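Local coordinates for protein putidaredoxin reductase (Pseudomonas putida, PDB 1Q1R) that probably passes electrons through its bound FAD to putidaredoxin, the iron-sulfur partner of the cytochrome P450cam monooxygenase, at residues A[2-12]-A[28-38]. Numbering follows the deposited sequence.
Sequences NANDNVVIVGT and WEGNIRLVGDA. With FAD (flavin-adenine dinucleotide), chain C.
The indole of W28 carries the carbonyl oxygen of N2 over the centre of one face, 4.2 Å above the ring plane; D5 O and V7 CG1 approach it obliquely, D5 O coming 3.4 Å from W28 CZ2. The amides of N6 and N31 run side by side with their planes 41° apart. N31 ND2 donates to N6 OD1 at 2.9 Å, lying nearly in line with the acceptor's C=O bond. A valine in place of N6 would probably leave the N31 amide without this acceptor and freer to turn. Strands 6-10 and 31-35 run parallel, their axes 16° apart, and five nearly straight backbone hydrogen bonds join the segments, from V7 N to N31 O through to G11 N to V35 O. With helix 14-25 between them in sequence, the two strands form the beta-alpha-beta unit of a Rossmann-type FAD-binding fold, strand 6-10 being central in a five-stranded parallel sheet. V7, I9, I32 and L34 share the sheet face on which V7, I9 and I32 touch that helix; V7 CG1, placed between its backbone N and carbonyl carbon (chi1 55°), reaches I32 CG1 at 3.6 Å. At the cofactor end, G11 CA sits 3.0 Å from FAD O4B, where a CB would clash. D37 OD2 accepts a hydrogen bond from ribose O2B at 2.6 Å, while water 1 links T12 OG1, A38 N and FAD O3B.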
loop_
_atom_site.group_PDB
_atom_site.type_symbol
_atom_site.label_atom_id
_atom_site.label_comp_id
_atom_site.label_asym_id
_atom_site.label_seq_id
_atom_site.Cartn_x
_atom_site.Cartn_y
_atom_site.Cartn_z
ATOM N N ASN A 2 18.602 -3.198 25.131
ATOM C CA ASN A 2 20.028 -3.541 25.404
ATOM C C ASN A 2 20.947 -2.486 24.800
ATOM O O ASN A 2 20.699 -2.001 23.696
ATOM C CB ASN A 2 20.355 -4.913 24.815
ATOM C CG ASN A 2 19.426 -5.998 25.322
ATOM O OD1 ASN A 2 19.359 -6.262 26.523
ATOM N ND2 ASN A 2 18.701 -6.631 24.407
ATOM N N ALA A 3 22.007 -2.137 25.527
ATOM C CA ALA A 3 22.959 -1.130 25.069
ATOM C C ALA A 3 24.175 -1.747 24.385
ATOM O O ALA A 3 25.180 -1.072 24.158
ATOM C CB ALA A 3 23.407 -0.270 26.246
ATOM N N ASN A 4 24.082 -3.029 24.053
ATOM C CA ASN A 4 25.183 -3.724 23.399
ATOM C C ASN A 4 24.708 -4.416 22.128
ATOM O O ASN A 4 25.457 -4.535 21.156
ATOM C CB ASN A 4 25.791 -4.758 24.351
ATOM C CG ASN A 4 26.968 -5.495 23.739
ATOM O OD1 ASN A 4 26.824 -6.202 22.739
ATOM N ND2 ASN A 4 28.144 -5.333 24.339
ATOM N N ASP A 5 23.462 -4.874 22.143
ATOM C CA ASP A 5 22.897 -5.554 20.988
ATOM C C ASP A 5 22.715 -4.595 19.819
ATOM O O ASP A 5 22.160 -3.507 19.974
ATOM C CB ASP A 5 21.551 -6.186 21.348
ATOM C CG ASP A 5 21.690 -7.313 22.349
ATOM O OD1 ASP A 5 22.111 -7.043 23.494
ATOM O OD2 ASP A 5 21.384 -8.469 21.987
ATOM N N ASN A 6 23.195 -5.007 18.651
ATOM C CA ASN A 6 23.078 -4.195 17.449
ATOM C C ASN A 6 21.921 -4.698 16.597
ATOM O O ASN A 6 21.765 -5.903 16.383
ATOM C CB ASN A 6 24.369 -4.255 16.627
ATOM C CG ASN A 6 25.588 -3.833 17.420
ATOM O OD1 ASN A 6 25.595 -2.782 18.058
ATOM N ND2 ASN A 6 26.634 -4.653 17.375
ATOM N N VAL A 7 21.107 -3.771 16.112
ATOM C CA VAL A 7 19.981 -4.138 15.274
ATOM C C VAL A 7 20.194 -3.599 13.867
ATOM O O VAL A 7 20.560 -2.438 13.685
ATOM C CB VAL A 7 18.650 -3.587 15.844
ATOM C CG1 VAL A 7 18.750 -2.084 16.052
ATOM C CG2 VAL A 7 17.504 -3.919 14.903
ATOM N N VAL A 8 19.986 -4.459 12.877
ATOM C CA VAL A 8 20.131 -4.068 11.480
ATOM C C VAL A 8 18.764 -4.138 10.808
ATOM O O VAL A 8 18.060 -5.147 10.903
ATOM C CB VAL A 8 21.111 -4.994 10.728
ATOM C CG1 VAL A 8 21.125 -4.646 9.246
ATOM C CG2 VAL A 8 22.510 -4.855 11.318
ATOM N N ILE A 9 18.390 -3.056 10.139
ATOM C CA ILE A 9 17.108 -2.979 9.455
ATOM C C ILE A 9 17.358 -2.860 7.958
ATOM O O ILE A 9 17.990 -1.913 7.505
ATOM C CB ILE A 9 16.312 -1.745 9.947
ATOM C CG1 ILE A 9 16.121 -1.830 11.466
ATOM C CG2 ILE A 9 14.970 -1.668 9.236
ATOM C CD1 ILE A 9 15.613 -0.546 12.110
ATOM N N VAL A 10 16.875 -3.831 7.194
ATOM C CA VAL A 10 17.056 -3.819 5.745
ATOM C C VAL A 10 15.827 -3.195 5.084
ATOM O O VAL A 10 14.738 -3.771 5.091
ATOM C CB VAL A 10 17.257 -5.245 5.193
ATOM C CG1 VAL A 10 17.505 -5.192 3.694
ATOM C CG2 VAL A 10 18.424 -5.924 5.910
ATOM N N GLY A 11 16.010 -2.009 4.518
ATOM C CA GLY A 11 14.908 -1.327 3.874
ATOM C C GLY A 11 14.651 -0.009 4.571
ATOM O O GLY A 11 14.416 0.033 5.780
ATOM N N THR A 12 14.684 1.072 3.802
ATOM C CA THR A 12 14.474 2.400 4.352
ATOM C C THR A 12 13.151 3.029 3.926
ATOM O O THR A 12 13.071 4.238 3.702
ATOM C CB THR A 12 15.630 3.337 3.967
ATOM O OG1 THR A 12 15.680 3.472 2.542
ATOM C CG2 THR A 12 16.958 2.764 4.462
ATOM N N TRP A 28 15.401 1.810 23.418
ATOM C CA TRP A 28 16.495 0.992 22.909
ATOM C C TRP A 28 17.802 1.776 23.042
ATOM O O TRP A 28 17.884 2.931 22.628
ATOM C CB TRP A 28 16.225 0.617 21.450
ATOM C CG TRP A 28 17.265 -0.266 20.831
ATOM C CD1 TRP A 28 18.380 0.131 20.155
ATOM C CD2 TRP A 28 17.277 -1.699 20.820
ATOM N NE1 TRP A 28 19.086 -0.963 19.719
ATOM C CE2 TRP A 28 18.431 -2.099 20.114
ATOM C CE3 TRP A 28 16.424 -2.682 21.339
ATOM C CZ2 TRP A 28 18.757 -3.444 19.909
ATOM C CZ3 TRP A 28 16.749 -4.021 21.137
ATOM C CH2 TRP A 28 17.907 -4.388 20.426
ATOM N N GLU A 29 18.814 1.141 23.632
ATOM C CA GLU A 29 20.117 1.773 23.855
ATOM C C GLU A 29 21.203 1.296 22.898
ATOM O O GLU A 29 22.221 1.965 22.723
ATOM C CB GLU A 29 20.583 1.519 25.292
ATOM C CG GLU A 29 19.760 2.221 26.363
ATOM C CD GLU A 29 20.049 3.710 26.441
ATOM O OE1 GLU A 29 19.826 4.416 25.432
ATOM O OE2 GLU A 29 20.502 4.171 27.513
ATOM N N GLY A 30 20.988 0.135 22.289
ATOM C CA GLY A 30 21.968 -0.406 21.366
ATOM C C GLY A 30 22.099 0.400 20.088
ATOM O O GLY A 30 21.529 1.483 19.961
ATOM N N ASN A 31 22.857 -0.133 19.136
ATOM C CA ASN A 31 23.063 0.532 17.858
ATOM C C ASN A 31 21.994 0.130 16.851
ATOM O O ASN A 31 21.560 -1.023 16.811
ATOM C CB ASN A 31 24.443 0.186 17.305
ATOM C CG ASN A 31 25.561 0.749 18.152
ATOM O OD1 ASN A 31 25.820 1.954 18.138
ATOM N ND2 ASN A 31 26.222 -0.116 18.910
ATOM N N ILE A 32 21.576 1.094 16.039
ATOM C CA ILE A 32 20.557 0.858 15.025
ATOM C C ILE A 32 21.104 1.229 13.651
ATOM O O ILE A 32 21.525 2.361 13.424
ATOM C CB ILE A 32 19.298 1.706 15.300
ATOM C CG1 ILE A 32 18.790 1.434 16.719
ATOM C CG2 ILE A 32 18.217 1.388 14.267
ATOM C CD1 ILE A 32 17.650 2.331 17.150
ATOM N N ARG A 33 21.099 0.268 12.736
ATOM C CA ARG A 33 21.589 0.520 11.391
ATOM C C ARG A 33 20.504 0.330 10.346
ATOM O O ARG A 33 19.939 -0.752 10.217
ATOM C CB ARG A 33 22.766 -0.403 11.057
ATOM C CG ARG A 33 24.109 0.307 11.013
ATOM C CD ARG A 33 25.066 -0.387 10.052
ATOM N NE ARG A 33 26.234 0.439 9.746
ATOM C CZ ARG A 33 27.233 0.667 10.592
ATOM N NH1 ARG A 33 27.214 0.128 11.806
ATOM N NH2 ARG A 33 28.250 1.438 10.228
ATOM N N LEU A 34 20.213 1.398 9.608
ATOM C CA LEU A 34 19.227 1.356 8.540
ATOM C C LEU A 34 20.016 1.212 7.256
ATOM O O LEU A 34 20.898 2.019 6.982
ATOM C CB LEU A 34 18.421 2.654 8.485
ATOM C CG LEU A 34 17.097 2.750 9.240
ATOM C CD1 LEU A 34 16.575 4.166 9.127
ATOM C CD2 LEU A 34 16.083 1.759 8.663
ATOM N N VAL A 35 19.713 0.184 6.475
ATOM C CA VAL A 35 20.417 -0.036 5.222
ATOM C C VAL A 35 19.409 -0.197 4.096
ATOM O O VAL A 35 18.535 -1.055 4.160
ATOM C CB VAL A 35 21.296 -1.302 5.300
ATOM C CG1 VAL A 35 22.106 -1.452 4.017
ATOM C CG2 VAL A 35 22.217 -1.219 6.512
ATOM N N GLY A 36 19.529 0.635 3.067
ATOM C CA GLY A 36 18.607 0.546 1.951
ATOM C C GLY A 36 19.274 0.798 0.616
ATOM O O GLY A 36 20.266 1.526 0.537
ATOM N N ASP A 37 18.742 0.199 -0.442
ATOM C CA ASP A 37 19.329 0.399 -1.756
ATOM C C ASP A 37 18.940 1.753 -2.334
ATOM O O ASP A 37 19.567 2.232 -3.275
ATOM C CB ASP A 37 18.940 -0.735 -2.715
ATOM C CG ASP A 37 17.437 -0.928 -2.843
ATOM O OD1 ASP A 37 17.030 -1.759 -3.686
ATOM O OD2 ASP A 37 16.665 -0.272 -2.113
ATOM N N ALA A 38 17.910 2.373 -1.762
ATOM C CA ALA A 38 17.472 3.684 -2.227
ATOM C C ALA A 38 18.516 4.710 -1.792
ATOM O O ALA A 38 19.104 4.587 -0.721
ATOM C CB ALA A 38 16.104 4.034 -1.630
HETATM P PA FAD C . 8.831 0.019 0.724
HETATM O O1A FAD C . 8.883 -0.681 -0.582
HETATM O O2A FAD C . 8.276 1.391 0.769
HETATM O O5B FAD C . 10.298 0.059 1.366
HETATM C C5B FAD C . 11.210 -1.038 1.237
HETATM C C4B FAD C . 12.606 -0.485 0.899
HETATM O O4B FAD C . 13.625 -1.519 1.141
HETATM C C3B FAD C . 12.711 -0.132 -0.593
HETATM O O3B FAD C . 13.512 1.048 -0.742
HETATM C C2B FAD C . 13.447 -1.313 -1.173
HETATM O O2B FAD C . 14.165 -0.925 -2.348
HETATM C C1B FAD C . 14.422 -1.635 -0.058
HETATM N N9A FAD C . 15.077 -2.966 -0.185
HETATM C C8A FAD C . 14.494 -4.124 -0.540
HETATM N N7A FAD C . 15.420 -5.091 -0.561
HETATM C C5A FAD C . 16.584 -4.546 -0.218
HETATM C C6A FAD C . 17.880 -5.047 -0.074
HETATM N N6A FAD C . 18.135 -6.332 -0.313
HETATM N N1A FAD C . 18.879 -4.209 0.301
HETATM C C2A FAD C . 18.639 -2.911 0.534
HETATM N N3A FAD C . 17.402 -2.411 0.398
HETATM C C4A FAD C . 16.368 -3.204 0.025
HETATM N N1 FAD C . -0.890 3.254 1.632
HETATM C C2 FAD C . -1.972 3.792 2.339
HETATM O O2 FAD C . -2.299 3.310 3.422
HETATM N N3 FAD C . -2.667 4.892 1.807
HETATM C C4 FAD C . -2.270 5.452 0.569
HETATM O O4 FAD C . -2.859 6.441 0.138
HETATM C C4X FAD C . -1.186 4.907 -0.139
HETATM N N5 FAD C . -0.762 5.471 -1.307
HETATM C C5X FAD C . 0.332 5.012 -1.983
HETATM C C6 FAD C . 0.752 5.643 -3.172
HETATM C C7 FAD C . 1.899 5.184 -3.858
HETATM C C7M FAD C . 2.316 5.869 -5.173
HETATM C C8 FAD C . 2.637 4.087 -3.344
HETATM C C8M FAD C . 3.904 3.576 -4.047
HETATM C C9 FAD C . 2.216 3.458 -2.159
HETATM C C9A FAD C . 1.066 3.914 -1.477
HETATM N N10 FAD C . 0.635 3.300 -0.269
HETATM C C10 FAD C . -0.497 3.809 0.402
HETATM C "C1'" FAD C . 1.363 2.117 0.283
HETATM C "C2'" FAD C . 2.266 2.533 1.447
HETATM O "O2'" FAD C . 3.041 3.671 1.054
HETATM C "C3'" FAD C . 3.196 1.380 1.864
HETATM O "O3'" FAD C . 2.404 0.220 2.152
HETATM C "C4'" FAD C . 4.018 1.764 3.101
HETATM O "O4'" FAD C . 4.800 2.926 2.814
HETATM C "C5'" FAD C . 4.959 0.633 3.551
HETATM O "O5'" FAD C . 6.053 0.438 2.639
HETATM P P FAD C . 7.293 -0.489 3.103
HETATM O O1P FAD C . 8.224 0.347 3.889
HETATM O O2P FAD C . 6.735 -1.700 3.746
HETATM O O3P FAD C . 7.981 -0.953 1.707
HETATM O O HOH W 1 15.973 1.561 0.692
HETATM O O HOH W 2 18.262 4.328 1.970
#